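Local coordinates for alanine glyoxylate transaminase (Thermococcus litoralis, PDB 2ZC0), which probably transfers the amino group of alanine to glyoxylate, using pyridoxal 5'-phosphate as cofactor, and works as a homodimer, at residues E65-S68 against V69-T72; P130-I133 against N134-L137; E163-K166 against E167-K171; L265-V268 against L269-K272; K298-L301 against E302-L306. One frame throughout, in Å; residues are numbered along the deposited sequence.

Contact 1. Residues E65-S68 against V69-T72; sequences EPKS and VMYT. With PMP (4'-deoxy-4'-aminopyridoxal-5'-phosphate), chain I.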
loop_
_atom_site.group_PDB
_atom_site.type_symbol
_atom_site.label_atom_id
_atom_site.label_comp_id
_atom_site.label_asym_id
_atom_site.label_seq_id
_atom_site.Cartn_x
_atom_site.Cartn_y
_atom_site.Cartn_z
ATOM N N GLU A 65 39.633 19.330 9.576
ATOM C CA GLU A 65 38.708 18.370 10.179
ATOM C C GLU A 65 38.506 17.111 9.328
ATOM O O GLU A 65 37.849 17.150 8.295
ATOM C CB GLU A 65 37.361 19.062 10.437
ATOM C CG GLU A 65 36.343 18.229 11.187
ATOM C CD GLU A 65 36.886 17.661 12.482
ATOM O OE1 GLU A 65 37.618 16.650 12.427
ATOM O OE2 GLU A 65 36.587 18.225 13.557
ATOM N N PRO A 66 39.086 15.977 9.751
ATOM C CA PRO A 66 38.948 14.719 9.006
ATOM C C PRO A 66 37.498 14.253 8.892
ATOM O O PRO A 66 37.111 13.637 7.901
ATOM C CB PRO A 66 39.819 13.741 9.805
ATOM C CG PRO A 66 39.793 14.309 11.202
ATOM C CD PRO A 66 39.943 15.794 10.936
ATOM N N LYS A 67 36.700 14.553 9.912
ATOM C CA LYS A 67 35.297 14.169 9.905
ATOM C C LYS A 67 34.516 14.860 8.786
ATOM O O LYS A 67 33.389 14.469 8.487
ATOM C CB LYS A 67 34.649 14.479 11.262
ATOM C CG LYS A 67 35.207 13.650 12.417
ATOM C CD LYS A 67 34.316 13.713 13.660
ATOM C CE LYS A 67 34.674 14.862 14.600
ATOM N NZ LYS A 67 34.452 16.235 14.023
ATOM N N SER A 68 35.106 15.876 8.160
ATOM C CA SER A 68 34.400 16.571 7.090
ATOM C C SER A 68 34.353 15.779 5.786
ATOM O O SER A 68 33.725 16.211 4.823
ATOM C CB SER A 68 35.023 17.948 6.820
ATOM O OG SER A 68 36.230 17.841 6.090
ATOM N N VAL A 69 34.996 14.617 5.750
ATOM C CA VAL A 69 34.995 13.812 4.532
ATOM C C VAL A 69 34.357 12.451 4.783
ATOM O O VAL A 69 34.309 11.597 3.895
ATOM C CB VAL A 69 36.430 13.595 4.011
ATOM C CG1 VAL A 69 37.134 12.508 4.829
ATOM C CG2 VAL A 69 36.399 13.233 2.546
ATOM N N MET A 70 33.840 12.266 5.991
ATOM C CA MET A 70 33.255 10.989 6.372
ATOM C C MET A 70 31.771 11.037 6.721
ATOM O O MET A 70 31.142 12.097 6.728
ATOM C CB MET A 70 34.019 10.415 7.571
ATOM C CG MET A 70 35.516 10.178 7.363
ATOM S SD MET A 70 36.238 9.308 8.793
ATOM C CE MET A 70 36.516 10.640 9.936
ATOM N N TYR A 71 31.208 9.871 7.012
ATOM C CA TYR A 71 29.813 9.802 7.403
ATOM C C TYR A 71 29.622 10.635 8.658
ATOM O O TYR A 71 30.584 10.964 9.357
ATOM C CB TYR A 71 29.410 8.360 7.711
ATOM C CG TYR A 71 29.317 7.477 6.495
ATOM C CD1 TYR A 71 28.527 7.847 5.407
ATOM C CD2 TYR A 71 29.964 6.236 6.459
ATOM C CE1 TYR A 71 28.373 7.007 4.322
ATOM C CE2 TYR A 71 29.818 5.387 5.377
ATOM C CZ TYR A 71 29.018 5.779 4.311
ATOM O OH TYR A 71 28.851 4.953 3.236
ATOM N N THR A 72 28.369 10.960 8.947
ATOM C CA THR A 72 28.006 11.726 10.136
ATOM C C THR A 72 26.811 10.977 10.713
ATOM O O THR A 72 26.243 10.129 10.043
ATOM C CB THR A 72 27.547 13.160 9.762
ATOM O OG1 THR A 72 27.452 13.963 10.943
ATOM C CG2 THR A 72 26.186 13.125 9.124
HETATM N N1 PMP I . 26.355 -0.189 -0.849
HETATM C C2 PMP I . 27.196 -0.879 -0.046
HETATM C C2A PMP I . 27.366 -2.373 -0.344
HETATM C C3 PMP I . 27.891 -0.242 1.016
HETATM O O3 PMP I . 28.739 -0.984 1.812
HETATM C C4 PMP I . 27.678 1.174 1.238
HETATM C C4A PMP I . 28.435 1.870 2.390
HETATM N N4A PMP I . 27.557 2.471 3.391
HETATM C C5 PMP I . 26.703 1.906 0.286
HETATM C C6 PMP I . 26.070 1.167 -0.737
HETATM C C5A PMP I . 26.401 3.404 0.412
HETATM O O4P PMP I . 27.287 3.938 0.027
HETATM P P PMP I . 27.093 5.597 0.034
HETATM O O1P PMP I . 27.401 6.516 -1.585
HETATM O O2P PMP I . 28.391 6.214 1.292
HETATM O O3P PMP I . 25.457 6.143 0.596
HETATM O O HOH W 1 31.995 12.858 9.944
#
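Backbone bonds join Pro66 to Val69 and Lys67 to Met70. Val69 N donates to Pro66 O at 3.2 Å. Met70 N reaches Lys67 O more weakly, at 3.4 Å. Apolar contact follows the same turn. The Met70 chain bends at its last torsion (chi3 -82°), which brings CE back to 3.7 Å from Lys67 CA.

These bonds belong to a short 3-10 turn, 66-68, that follows helix 51-64. Just before it, Glu65 O accepts twice, from Ser68 N and from Ser68 OG, the latter at 2.8 Å. The salt bridge from Lys67 NZ to Glu65 OE2 (3.0 Å) is weak as a hydrogen bond, and Lys67 NZ also bonds Tyr285 OH.

Ligand contacts come from Tyr71, beyond the turn. Its OH donates to O2P of a 4'-deoxy-4'-aminopyridoxal-5'-phosphate at 2.4 Å, a length too short to be taken at face value. It accepts from N4A of the same cofactor at 2.8 Å. That cofactor is otherwise bonded by the second subunit, through Tyr217, Thr244 and other residues. Tyr71 thus completes its neighbour's site across the dimer interface, as in other aminotransferases of this family. Asp43 of the second subunit takes the backbone N-H of Tyr71.

Contact 2. Residues P130-I133 against N134-L137; sequences PSYI and NTLL. With PMP (4'-deoxy-4'-aminopyridoxal-5'-phosphate), chain F.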
loop_
_atom_site.group_PDB
_atom_site.type_symbol
_atom_site.label_atom_id
_atom_site.label_comp_id
_atom_site.label_asym_id
_atom_site.label_seq_id
_atom_site.Cartn_x
_atom_site.Cartn_y
_atom_site.Cartn_z
ATOM N N PRO A 130 -2.925 27.973 -4.371
ATOM C CA PRO A 130 -1.947 26.936 -4.731
ATOM C C PRO A 130 -0.969 26.634 -3.593
ATOM O O PRO A 130 -1.089 27.188 -2.499
ATOM C CB PRO A 130 -1.222 27.559 -5.911
ATOM C CG PRO A 130 -1.120 29.000 -5.448
ATOM C CD PRO A 130 -2.545 29.264 -4.977
ATOM N N SER A 131 -0.005 25.753 -3.863
ATOM C CA SER A 131 1.029 25.382 -2.892
ATOM C C SER A 131 2.291 25.006 -3.679
ATOM O O SER A 131 2.260 24.951 -4.905
ATOM C CB SER A 131 0.563 24.198 -2.021
ATOM O OG SER A 131 1.588 23.758 -1.133
ATOM N N TYR A 132 3.395 24.772 -2.976
ATOM C CA TYR A 132 4.676 24.410 -3.600
ATOM C C TYR A 132 4.513 23.087 -4.367
ATOM O O TYR A 132 4.271 22.055 -3.751
ATOM C CB TYR A 132 5.742 24.261 -2.505
ATOM C CG TYR A 132 7.123 23.917 -3.010
ATOM C CD1 TYR A 132 7.977 23.105 -2.254
ATOM C CD2 TYR A 132 7.570 24.377 -4.250
ATOM C CE1 TYR A 132 9.238 22.751 -2.720
ATOM C CE2 TYR A 132 8.833 24.033 -4.729
ATOM C CZ TYR A 132 9.661 23.216 -3.958
ATOM O OH TYR A 132 10.902 22.855 -4.433
ATOM N N ILE A 133 4.648 23.111 -5.695
ATOM C CA ILE A 133 4.459 21.890 -6.470
ATOM C C ILE A 133 5.275 20.682 -6.040
ATOM O O ILE A 133 4.776 19.567 -6.071
ATOM C CB ILE A 133 4.704 22.087 -7.977
ATOM C CG1 ILE A 133 5.828 23.089 -8.218
ATOM C CG2 ILE A 133 3.439 22.528 -8.631
ATOM C CD1 ILE A 133 7.186 22.579 -7.908
ATOM N N ASN A 134 6.520 20.883 -5.644
ATOM C CA ASN A 134 7.294 19.732 -5.256
ATOM C C ASN A 134 6.743 19.012 -4.053
ATOM O O ASN A 134 6.846 17.799 -3.978
ATOM C CB ASN A 134 8.758 20.093 -5.076
ATOM C CG ASN A 134 9.546 19.810 -6.333
ATOM O OD1 ASN A 134 9.030 19.991 -7.435
ATOM N ND2 ASN A 134 10.779 19.358 -6.190
ATOM N N THR A 135 6.110 19.742 -3.137
ATOM C CA THR A 135 5.544 19.067 -1.985
ATOM C C THR A 135 4.287 18.310 -2.397
ATOM O O THR A 135 4.037 17.195 -1.925
ATOM C CB THR A 135 5.240 20.040 -0.863
ATOM O OG1 THR A 135 6.450 20.693 -0.474
ATOM C CG2 THR A 135 4.656 19.318 0.350
ATOM N N LEU A 136 3.511 18.893 -3.304
ATOM C CA LEU A 136 2.277 18.236 -3.752
ATOM C C LEU A 136 2.641 16.939 -4.495
ATOM O O LEU A 136 2.001 15.901 -4.324
ATOM C CB LEU A 136 1.474 19.172 -4.674
ATOM C CG LEU A 136 0.985 20.514 -4.082
ATOM C CD1 LEU A 136 0.178 21.283 -5.135
ATOM C CD2 LEU A 136 0.125 20.262 -2.849
ATOM N N LEU A 137 3.676 17.020 -5.327
ATOM C CA LEU A 137 4.169 15.883 -6.105
ATOM C C LEU A 137 4.737 14.831 -5.133
ATOM O O LEU A 137 4.434 13.646 -5.240
ATOM C CB LEU A 137 5.252 16.368 -7.090
ATOM C CG LEU A 137 5.008 16.457 -8.610
ATOM C CD1 LEU A 137 3.546 16.602 -8.946
ATOM C CD2 LEU A 137 5.833 17.579 -9.187
HETATM N N1 PMP F . 9.880 24.394 0.701
HETATM C C2 PMP F . 9.537 25.376 -0.162
HETATM C C2A PMP F . 8.201 26.078 0.087
HETATM C C3 PMP F . 10.385 25.740 -1.243
HETATM O O3 PMP F . 9.997 26.751 -2.111
HETATM C C4 PMP F . 11.633 25.033 -1.418
HETATM C C4A PMP F . 12.547 25.434 -2.591
HETATM N N4A PMP F . 12.764 24.355 -3.555
HETATM C C5 PMP F . 11.971 23.920 -0.405
HETATM C C6 PMP F . 11.050 23.645 0.635
HETATM C C5A PMP F . 13.268 23.093 -0.475
HETATM O O4P PMP F . 14.128 23.768 -0.291
HETATM P P PMP F . 15.567 22.918 -0.279
HETATM O O1P PMP F . 16.511 22.784 1.360
HETATM O O2P PMP F . 16.706 23.877 -1.476
HETATM O O3P PMP F . 15.402 21.222 -0.901
HETATM O O HOH W 2 11.159 20.139 -2.878
#
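Tyr132 lays its ring between the cofactor and the first turn of helix 133-140. Over one face lies the pyridine ring of 4'-deoxy-4'-aminopyridoxal-5'-phosphate, with its C3 offset toward the rim. Over the opposite face sits Asn134 CB, in a CH-pi contact 3.8 Å from the centroid of the Tyr132 ring. The Asn134 amide plane is turned 27° from the ring. Thr135 OG1 approaches obliquely, 3.4 Å from Tyr132 CD1, and also bonds weakly to Tyr179 OH.

The chi1 of Tyr132 (-179°) swings the ring away from its own N-H and out over the cofactor. There Tyr132 OH accepts from N4A of the cofactor at 2.5 Å. An aromatic side chain over the cofactor pyridine is a recurrent feature of this aminotransferase family. Tyr132 is also the N-cap of the helix. Its carbonyl O accepts from Leu136 N at 3.3 Å, and more weakly from Thr135 N. One residue thus starts the helix and covers the cofactor.

Water 2 lies 3.1 Å from Tyr132 OH and accepts a weak bond from Asn134 ND2. Leu136 CD2 also packs on Ser131 CB at 4.0 Å. Phe277 of the second subunit packs on Tyr132.

Contact 3. Residues E163-K166 against E167-K171; sequences EKIK and ELKAK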
loop_
_atom_site.group_PDB
_atom_site.type_symbol
_atom_site.label_atom_id
_atom_site.label_comp_id
_atom_site.label_asym_id
_atom_site.label_seq_id
_atom_site.Cartn_x
_atom_site.Cartn_y
_atom_site.Cartn_z
ATOM N N GLU A 163 -14.216 24.690 6.970
ATOM C CA GLU A 163 -15.344 24.254 6.163
ATOM C C GLU A 163 -14.881 23.068 5.341
ATOM O O GLU A 163 -15.625 22.119 5.146
ATOM C CB GLU A 163 -15.824 25.368 5.228
ATOM C CG GLU A 163 -17.065 24.974 4.426
ATOM C CD GLU A 163 -18.181 24.408 5.305
ATOM O OE1 GLU A 163 -18.592 25.100 6.270
ATOM O OE2 GLU A 163 -18.648 23.273 5.037
ATOM N N LYS A 164 -13.647 23.122 4.854
ATOM C CA LYS A 164 -13.121 22.004 4.077
ATOM C C LYS A 164 -13.069 20.786 4.989
ATOM O O LYS A 164 -13.564 19.714 4.645
ATOM C CB LYS A 164 -11.720 22.321 3.547
ATOM C CG LYS A 164 -11.035 21.128 2.870
ATOM C CD LYS A 164 -11.844 20.563 1.701
ATOM C CE LYS A 164 -11.798 21.460 0.469
ATOM N NZ LYS A 164 -12.580 20.881 -0.676
ATOM N N ILE A 165 -12.490 20.973 6.171
ATOM C CA ILE A 165 -12.375 19.892 7.143
ATOM C C ILE A 165 -13.743 19.279 7.437
ATOM O O ILE A 165 -13.885 18.062 7.438
ATOM C CB ILE A 165 -11.709 20.401 8.437
ATOM C CG1 ILE A 165 -10.231 20.691 8.154
ATOM C CG2 ILE A 165 -11.858 19.377 9.557
ATOM C CD1 ILE A 165 -9.498 21.387 9.292
ATOM N N LYS A 166 -14.756 20.114 7.662
ATOM C CA LYS A 166 -16.106 19.607 7.933
ATOM C C LYS A 166 -16.657 18.921 6.690
ATOM O O LYS A 166 -17.403 17.946 6.777
ATOM C CB LYS A 166 -17.039 20.746 8.337
ATOM C CG LYS A 166 -16.707 21.403 9.668
ATOM C CD LYS A 166 -17.729 22.494 10.008
ATOM C CE LYS A 166 -17.527 23.014 11.419
ATOM N NZ LYS A 166 -18.361 24.217 11.708
ATOM N N GLU A 167 -16.286 19.439 5.530
ATOM C CA GLU A 167 -16.730 18.870 4.271
ATOM C C GLU A 167 -16.167 17.428 4.174
ATOM O O GLU A 167 -16.914 16.477 3.941
ATOM C CB GLU A 167 -16.208 19.757 3.131
ATOM C CG GLU A 167 -17.075 19.840 1.890
ATOM C CD GLU A 167 -17.080 21.255 1.301
ATOM O OE1 GLU A 167 -17.833 22.119 1.823
ATOM O OE2 GLU A 167 -16.319 21.506 0.335
ATOM N N LEU A 168 -14.860 17.273 4.393
ATOM C CA LEU A 168 -14.223 15.956 4.327
ATOM C C LEU A 168 -14.802 14.957 5.335
ATOM O O LEU A 168 -15.099 13.809 4.995
ATOM C CB LEU A 168 -12.704 16.062 4.567
ATOM C CG LEU A 168 -11.689 16.337 3.442
ATOM C CD1 LEU A 168 -12.323 16.121 2.074
ATOM C CD2 LEU A 168 -11.143 17.734 3.574
ATOM N N LYS A 169 -14.957 15.386 6.582
ATOM C CA LYS A 169 -15.489 14.495 7.603
ATOM C C LYS A 169 -16.930 14.090 7.326
ATOM O O LYS A 169 -17.331 12.969 7.635
ATOM C CB LYS A 169 -15.341 15.138 8.983
ATOM C CG LYS A 169 -13.876 15.416 9.330
ATOM C CD LYS A 169 -13.711 15.963 10.735
ATOM C CE LYS A 169 -12.237 16.098 11.118
ATOM N NZ LYS A 169 -11.520 14.777 11.197
ATOM N N ALA A 170 -17.707 14.979 6.723
ATOM C CA ALA A 170 -19.095 14.645 6.413
ATOM C C ALA A 170 -19.158 13.568 5.332
ATOM O O ALA A 170 -20.134 12.818 5.261
ATOM C CB ALA A 170 -19.854 15.899 5.960
ATOM N N LYS A 171 -18.126 13.493 4.488
ATOM C CA LYS A 171 -18.071 12.474 3.428
ATOM C C LYS A 171 -17.419 11.207 3.977
ATOM O O LYS A 171 -17.302 10.206 3.277
ATOM C CB LYS A 171 -17.254 12.967 2.224
ATOM C CG LYS A 171 -17.656 14.338 1.675
ATOM C CD LYS A 171 -17.053 14.603 0.291
ATOM C CE LYS A 171 -15.526 14.667 0.333
ATOM N NZ LYS A 171 -14.872 14.884 -1.002
#
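Glu167 meets Glu163 and Lys164, one turn back on the last turns of helix 158-170. This is alpha-helical i to i+3 and i to i+4 spacing, inside a stretch predicted to form a coiled coil. Glu167 N donates to Glu163 O, and its CB sits close over the carbonyls of Glu163 and Lys164. Its carboxylate divides between two neighbours. Glu167 OE2 makes a long salt bridge of 3.9 Å to Lys164 NZ. Glu167 OE1 lies 3.5 Å from Glu163 OE2, with the two carboxylates turned 40° to each other. These like charges probably disfavour each other, and Lys164 may offset part of the cost. Lys164 NZ also has a long, weak ion pair with Glu147.

Leu168 comes next. Its N donates to Lys164 O at 2.8 Å. Its CD2 touches the Lys164 chain tightly, 3.5 Å from Lys164 CD. The Lys164 chain is bent at chi2 and chi3 (58° and 74°), which folds its methylenes back over this methyl group.

Lys169 N bonds Ile165 O. The Lys169 chain runs alongside Ile165, pointing the same way, and both side chains pack on Tyr207 of helix 194-207. The Lys169 amine leads away to a salt bridge with Asp2 of the fourth subunit.

Ala170 N donates to Lys166 O, while its own carbonyl accepts from Lys266 of the third subunit. Lys171 then bonds within its own segment: Lys171 N donates to Glu167 O at 3.3 Å.

Contact 4. Residues L265-V268 against L269-K272; sequences LKKV and LMQK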
loop_
_atom_site.group_PDB
_atom_site.type_symbol
_atom_site.label_atom_id
_atom_site.label_comp_id
_atom_site.label_asym_id
_atom_site.label_seq_id
_atom_site.Cartn_x
_atom_site.Cartn_y
_atom_site.Cartn_z
ATOM N N LEU A 265 9.506 11.710 15.755
ATOM C CA LEU A 265 10.949 11.950 15.676
ATOM C C LEU A 265 11.736 10.626 15.663
ATOM O O LEU A 265 12.694 10.465 14.895
ATOM C CB LEU A 265 11.405 12.800 16.866
ATOM C CG LEU A 265 12.917 12.924 17.093
ATOM C CD1 LEU A 265 13.541 13.765 15.987
ATOM C CD2 LEU A 265 13.159 13.575 18.467
ATOM N N LYS A 266 11.316 9.691 16.516
ATOM C CA LYS A 266 11.961 8.381 16.635
ATOM C C LYS A 266 11.935 7.615 15.307
ATOM O O LYS A 266 12.953 7.068 14.877
ATOM C CB LYS A 266 11.258 7.547 17.717
ATOM C CG LYS A 266 11.843 6.155 17.980
ATOM C CD LYS A 266 10.848 5.295 18.777
ATOM C CE LYS A 266 11.493 4.022 19.353
ATOM N NZ LYS A 266 12.393 4.286 20.519
ATOM N N LYS A 267 10.773 7.587 14.663
ATOM C CA LYS A 267 10.628 6.889 13.397
ATOM C C LYS A 267 11.284 7.614 12.232
ATOM O O LYS A 267 11.777 6.987 11.304
ATOM C CB LYS A 267 9.152 6.638 13.082
ATOM C CG LYS A 267 8.569 5.485 13.874
ATOM C CD LYS A 267 9.390 4.208 13.606
ATOM C CE LYS A 267 8.860 3.032 14.389
ATOM N NZ LYS A 267 8.697 1.840 13.497
ATOM N N VAL A 268 11.283 8.937 12.260
ATOM C CA VAL A 268 11.924 9.656 11.178
ATOM C C VAL A 268 13.415 9.370 11.213
ATOM O O VAL A 268 14.071 9.319 10.181
ATOM C CB VAL A 268 11.729 11.155 11.303
ATOM C CG1 VAL A 268 12.681 11.871 10.351
ATOM C CG2 VAL A 268 10.285 11.513 10.974
ATOM N N LEU A 269 13.935 9.187 12.419
ATOM C CA LEU A 269 15.344 8.914 12.624
ATOM C C LEU A 269 15.699 7.453 12.262
ATOM O O LEU A 269 16.710 7.212 11.620
ATOM C CB LEU A 269 15.695 9.208 14.084
ATOM C CG LEU A 269 16.862 10.148 14.421
ATOM C CD1 LEU A 269 16.905 11.337 13.472
ATOM C CD2 LEU A 269 16.697 10.619 15.875
ATOM N N MET A 270 14.869 6.496 12.683
ATOM C CA MET A 270 15.096 5.074 12.402
ATOM C C MET A 270 15.168 4.767 10.920
ATOM O O MET A 270 15.936 3.914 10.502
ATOM C CB MET A 270 13.981 4.207 12.979
ATOM C CG MET A 270 14.043 3.882 14.456
ATOM S SD MET A 270 12.789 2.591 14.865
ATOM C CE MET A 270 12.980 2.499 16.653
ATOM N N GLN A 271 14.347 5.447 10.123
ATOM C CA GLN A 271 14.337 5.192 8.683
ATOM C C GLN A 271 15.401 5.940 7.885
ATOM O O GLN A 271 15.765 5.504 6.797
ATOM C CB GLN A 271 12.966 5.527 8.088
ATOM C CG GLN A 271 12.611 7.002 8.171
ATOM C CD GLN A 271 11.477 7.432 7.233
ATOM O OE1 GLN A 271 10.772 6.606 6.650
ATOM N NE2 GLN A 271 11.298 8.739 7.103
ATOM N N LYS A 272 15.913 7.042 8.433
ATOM C CA LYS A 272 16.875 7.880 7.719
ATOM C C LYS A 272 18.213 7.332 7.207
ATOM O O LYS A 272 18.584 7.625 6.072
ATOM C CB LYS A 272 17.139 9.153 8.525
ATOM C CG LYS A 272 17.754 10.281 7.715
ATOM C CD LYS A 272 17.769 11.580 8.526
ATOM C CE LYS A 272 18.373 12.718 7.727
ATOM N NZ LYS A 272 19.799 12.454 7.443
#
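Met270 lies alongside Lys266, both chains pointing the same way. The terminal methyl of Met270 ends against the last carbon of the lysine chain, with Met270 CE 3.4 Å from Lys266 CE. This is tighter than usual for two carbons. The Met270 chain is extended beyond CG (chi2 -170°, chi3 -176°), and this reach carries its methyl out to that carbon. Lys266 itself is extended until its last torsion. The Lys267 side chain crosses that of Met270 obliquely, with Lys267 CD 4.0 Å from Met270 SD. Lys267 is bent at chi2 and chi4, and its amine turns to the backbone carbonyls of Ala11 and Ile14 of the second subunit.

These side chains ride on helix 262-272, which also packs on strand 101-104 and helix 106-118. Regular i to i+4 bonds hold it. Leu269 N to Leu265 O measures 3.1 Å and Met270 N to Lys266 O measures 3.0 Å. Gln271 N to Lys267 O follows at 3.2 Å. The last, Lys272 N to Val268 O, is weak.

Leu265 CD1 and Leu269 CD2 make a loose apolar pair at 4.5 Å, and both residues rest on Val102. Gln271 has CG between its backbone N and carbonyl carbon (chi1 65°). This tucks Gln271 CG against two carbonyls, 3.2 Å from Lys267 O and 3.4 Å from Val268 O. Its amide NE2 goes on to Leu113 O. The Lys272 amine runs away from the helix to Ala74 O and Asp276. Met270 also packs on Lys171 of the third subunit.

Contact 5. Residues K298-L301 against E302-L306; sequences KYHL and EGALL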
loop_
_atom_site.group_PDB
_atom_site.type_symbol
_atom_site.label_atom_id
_atom_site.label_comp_id
_atom_site.label_asym_id
_atom_site.label_seq_id
_atom_site.Cartn_x
_atom_site.Cartn_y
_atom_site.Cartn_z
ATOM N N LYS A 298 26.634 39.191 9.481
ATOM C CA LYS A 298 27.552 39.900 8.604
ATOM C C LYS A 298 27.311 39.820 7.100
ATOM O O LYS A 298 27.567 40.790 6.393
ATOM C CB LYS A 298 28.991 39.464 8.905
ATOM C CG LYS A 298 30.036 40.151 8.033
ATOM C CD LYS A 298 31.451 39.888 8.525
ATOM C CE LYS A 298 32.472 40.686 7.726
ATOM N NZ LYS A 298 33.830 40.655 8.350
ATOM N N TYR A 299 26.826 38.691 6.596
ATOM C CA TYR A 299 26.628 38.575 5.151
ATOM C C TYR A 299 25.202 38.461 4.647
ATOM O O TYR A 299 24.910 38.875 3.525
ATOM C CB TYR A 299 27.439 37.404 4.600
ATOM C CG TYR A 299 28.927 37.600 4.717
ATOM C CD1 TYR A 299 29.643 37.043 5.773
ATOM C CD2 TYR A 299 29.618 38.361 3.775
ATOM C CE1 TYR A 299 31.015 37.237 5.889
ATOM C CE2 TYR A 299 30.982 38.566 3.878
ATOM C CZ TYR A 299 31.679 38.002 4.936
ATOM O OH TYR A 299 33.040 38.204 5.038
ATOM N N HIS A 300 24.316 37.892 5.454
ATOM C CA HIS A 300 22.933 37.742 5.036
ATOM C C HIS A 300 22.044 38.860 5.557
ATOM O O HIS A 300 21.401 39.557 4.776
ATOM C CB HIS A 300 22.383 36.385 5.490
ATOM C CG HIS A 300 20.990 36.109 5.013
ATOM N ND1 HIS A 300 19.870 36.530 5.697
ATOM C CD2 HIS A 300 20.537 35.500 3.891
ATOM C CE1 HIS A 300 18.788 36.194 5.017
ATOM N NE2 HIS A 300 19.167 35.568 3.916
ATOM N N LEU A 301 22.005 39.039 6.872
ATOM C CA LEU A 301 21.171 40.085 7.458
ATOM C C LEU A 301 21.494 41.488 6.959
ATOM O O LEU A 301 20.585 42.257 6.637
ATOM C CB LEU A 301 21.272 40.060 8.988
ATOM C CG LEU A 301 20.591 38.894 9.700
ATOM C CD1 LEU A 301 20.765 39.051 11.199
ATOM C CD2 LEU A 301 19.111 38.857 9.332
ATOM N N GLU A 302 22.779 41.826 6.897
ATOM C CA GLU A 302 23.181 43.157 6.448
ATOM C C GLU A 302 23.750 43.149 5.035
ATOM O O GLU A 302 24.363 44.123 4.592
ATOM C CB GLU A 302 24.206 43.757 7.418
ATOM C CG GLU A 302 25.514 42.991 7.509
ATOM C CD GLU A 302 26.439 43.549 8.580
ATOM O OE1 GLU A 302 26.009 43.631 9.757
ATOM O OE2 GLU A 302 27.594 43.901 8.247
ATOM N N GLY A 303 23.541 42.044 4.329
ATOM C CA GLY A 303 24.032 41.931 2.967
ATOM C C GLY A 303 22.961 41.409 2.028
ATOM O O GLY A 303 22.189 42.182 1.458
ATOM N N ALA A 304 22.907 40.088 1.885
ATOM C CA ALA A 304 21.938 39.443 1.008
ATOM C C ALA A 304 20.508 39.936 1.220
ATOM O O ALA A 304 19.841 40.348 0.271
ATOM C CB ALA A 304 22.002 37.931 1.193
ATOM N N LEU A 305 20.043 39.904 2.464
ATOM C CA LEU A 305 18.687 40.331 2.783
ATOM C C LEU A 305 18.325 41.689 2.185
ATOM O O LEU A 305 17.273 41.838 1.567
ATOM C CB LEU A 305 18.494 40.374 4.293
ATOM C CG LEU A 305 17.206 39.733 4.819
ATOM C CD1 LEU A 305 17.106 40.008 6.316
ATOM C CD2 LEU A 305 15.987 40.276 4.092
ATOM N N LEU A 306 19.187 42.685 2.380
ATOM C CA LEU A 306 18.931 44.019 1.836
ATOM C C LEU A 306 18.991 43.973 0.317
ATOM O O LEU A 306 18.239 44.671 -0.366
ATOM C CB LEU A 306 19.947 45.034 2.373
ATOM C CG LEU A 306 19.661 45.598 3.769
ATOM C CD1 LEU A 306 18.255 46.214 3.784
ATOM C CD2 LEU A 306 19.766 44.500 4.810
#
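The His300 ring is met obliquely by two side chains from the next turn. Ala304 CB lies 3.9 Å from His300 CD2, and Leu305 CG lies 3.9 Å from His300 CE1. The imidazole leans forward along the helix toward both (chi1 -176°). The ring of Phe296 also meets it, with planes nearly parallel. The Tyr299 ring has Lys298 CG over one face, 3.7 Å above its plane and offset toward the rim. Tyr295 meets the Tyr299 ring edge to face.

The backbone here is a wide pi-type turn within helix 295-322. The i to i+5 bonds are clear: Ala304 N donates to Tyr299 O at 2.9 Å, and Leu305 N to His300 O at 2.7 Å. His300 O also takes a weak bond from Gly303 N. Gly303 marks a kink, because its N makes no i to i+4 or i to i+5 bond, only the weak one to His300 O. Its CA makes a C-H...O contact with Tyr299 O at 3.2 Å.

Glu302 extends back along the preceding turn, with its CG 3.2 Å from Lys298 O. Leu301 and Leu305 lie side by side, pointing the same way, with Leu301 CD2 3.8 Å from Leu305 CD1. Beyond the pair, Leu305 also touches Tyr222, and Leu301 packs on Phe296.

Overall arrangement
The five contacts follow one another along the chain. Within one chain none touches another, but contact 3 meets contact 4 of the third subunit. Each cofactor is met by contact 2 of its own subunit, where Tyr132 lies over it, and by Tyr71 in contact 1 of the second subunit. Within one chain the centres of contacts 1 and 2 are about 34 Å apart. Contact 4 comes nearest to contact 1, about 7 Å between nearest atoms, and contacts 1, 2 and 4 all touch the second subunit. Contact 5 touches no other chain of the assembly; its His300 side chain lies about 13 Å from a cofactor. Contacts 3 and 5 lie on opposite sides of the chain's centre, 45 Å apart between centres.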